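Local coordinates for sugar ABC transporter substrate-binding protein (Treponema pallidum subsp. pallidum, PDB 5U2P) that probably captures a still unidentified ligand, possibly a sugar, as the periplasmic binding component of an ABC transporter, at residues L209-R212 against A213-S217. Sequence-based numbering, arbitrary orientation.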
loop_
_atom_site.group_PDB
_atom_site.type_symbol
_atom_site.label_atom_id
_atom_site.label_comp_id
_atom_site.label_asym_id
_atom_site.label_seq_id
_atom_site.Cartn_x
_atom_site.Cartn_y
_atom_site.Cartn_z
ATOM N N LEU A 209 -4.819 -14.193 -7.375
ATOM C CA LEU A 209 -4.840 -14.930 -6.119
ATOM C C LEU A 209 -5.954 -14.400 -5.215
ATOM O O LEU A 209 -6.683 -15.180 -4.612
ATOM C CB LEU A 209 -3.485 -14.841 -5.412
ATOM C CG LEU A 209 -3.352 -15.681 -4.141
ATOM C CD1 LEU A 209 -3.367 -17.176 -4.460
ATOM C CD2 LEU A 209 -2.092 -15.313 -3.364
ATOM N N VAL A 210 -6.065 -13.081 -5.090
ATOM C CA VAL A 210 -7.132 -12.496 -4.274
ATOM C C VAL A 210 -8.494 -12.893 -4.848
ATOM O O VAL A 210 -9.421 -13.247 -4.115
ATOM C CB VAL A 210 -7.011 -10.965 -4.188
ATOM C CG1 VAL A 210 -8.185 -10.377 -3.425
ATOM C CG2 VAL A 210 -5.692 -10.586 -3.508
ATOM N N LYS A 211 -8.595 -12.856 -6.170
ATOM C CA LYS A 211 -9.832 -13.199 -6.859
ATOM C C LYS A 211 -10.271 -14.625 -6.540
ATOM O O LYS A 211 -11.419 -14.865 -6.143
ATOM C CB LYS A 211 -9.649 -13.024 -8.371
ATOM C CG LYS A 211 -10.928 -13.177 -9.198
ATOM C CD LYS A 211 -11.905 -12.041 -8.900
ATOM C CE LYS A 211 -13.026 -11.952 -9.933
ATOM N NZ LYS A 211 -13.974 -13.090 -9.850
ATOM N N ARG A 212 -9.361 -15.584 -6.703
ATOM C CA ARG A 212 -9.747 -16.985 -6.542
ATOM C C ARG A 212 -9.868 -17.328 -5.060
ATOM O O ARG A 212 -10.645 -18.201 -4.689
ATOM C CB ARG A 212 -8.778 -17.935 -7.268
ATOM C CG ARG A 212 -7.333 -18.002 -6.809
ATOM C CD ARG A 212 -6.593 -19.066 -7.638
ATOM N NE ARG A 212 -5.144 -19.088 -7.433
ATOM C CZ ARG A 212 -4.276 -18.303 -8.070
ATOM N NH1 ARG A 212 -4.692 -17.401 -8.960
ATOM N NH2 ARG A 212 -2.983 -18.421 -7.815
ATOM N N ALA A 213 -9.153 -16.604 -4.199
ATOM C CA ALA A 213 -9.342 -16.791 -2.768
ATOM C C ALA A 213 -10.731 -16.290 -2.356
ATOM O O ALA A 213 -11.400 -16.898 -1.512
ATOM C CB ALA A 213 -8.250 -16.070 -1.973
ATOM N N THR A 214 -11.163 -15.203 -2.982
ATOM C CA THR A 214 -12.397 -14.523 -2.608
ATOM C C THR A 214 -13.645 -15.240 -3.125
ATOM O O THR A 214 -14.655 -15.275 -2.418
ATOM C CB THR A 214 -12.401 -13.068 -3.107
ATOM O OG1 THR A 214 -11.265 -12.378 -2.559
ATOM C CG2 THR A 214 -13.651 -12.353 -2.652
ATOM N N ASP A 215 -13.580 -15.820 -4.325
ATOM C CA ASP A 215 -14.738 -16.562 -4.860
ATOM C C ASP A 215 -14.694 -18.053 -4.495
ATOM O O ASP A 215 -15.522 -18.842 -4.951
ATOM C CB ASP A 215 -14.851 -16.369 -6.381
ATOM C CG ASP A 215 -13.711 -17.004 -7.173
ATOM O OD1 ASP A 215 -12.973 -17.856 -6.642
ATOM O OD2 ASP A 215 -13.568 -16.644 -8.364
ATOM N N ASP A 216 -13.725 -18.420 -3.664
ATOM C CA ASP A 216 -13.661 -19.747 -3.056
ATOM C C ASP A 216 -13.378 -20.857 -4.070
ATOM O O ASP A 216 -13.662 -22.027 -3.820
ATOM C CB ASP A 216 -14.962 -20.039 -2.306
ATOM C CG ASP A 216 -14.721 -20.446 -0.873
ATOM O OD1 ASP A 216 -13.810 -21.270 -0.633
ATOM O OD2 ASP A 216 -15.436 -19.932 0.013
ATOM N N SER A 217 -12.779 -20.485 -5.194
ATOM C CA SER A 217 -12.395 -21.449 -6.214
ATOM C C SER A 217 -10.963 -21.950 -6.026
ATOM O O SER A 217 -10.561 -22.934 -6.646
ATOM C CB SER A 217 -12.543 -20.830 -7.607
ATOM O OG SER A 217 -11.539 -19.859 -7.862
#
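T214 turns its hydroxyl back onto V210 one helical turn earlier, where OG1 donates to V210 O at 2.6 Å from above the carbonyl plane (36° out of it), as a second donor. The same oxygen takes the backbone N of T214 at 2.9 Å, and the two donors reach it from opposite faces of the carbonyl plane. The torsion that sets OG1 anti to the carbonyl carbon (chi1 -58°) also lays the threonine alongside V210, with OG1 3.8 Å from V210 CG1. A213 N to L209 O and D215 N to K211 O continue the helical bonding to the C-terminal end of the helix.

Beyond it the chain turns, and D215 makes an Asx turn: its OD1 accepts S217 N at 3.0 Å on the anti side and S217 OG at 2.7 Å on the syn side. Two bonds grip this one oxygen, and S217 OG also packs 3.4 Å from R212 CB. R212 runs extended from CG to NE; one face of its guanidinium lies near L209 CA, offset toward the rim, while NE forms a salt bridge with E223. The solvent side, K211 and D215, is looser. K211, bent at chi2 and chi4, swings NZ across D215, but the salt bridge to OD2 is long at 3.9 Å.

This is the end of helix 191-214: L209 packs on I197 and L201 of the same helix and on I218 in the loop that follows; V210 and T214 touch Q381 and A213 touches F392, both in loops.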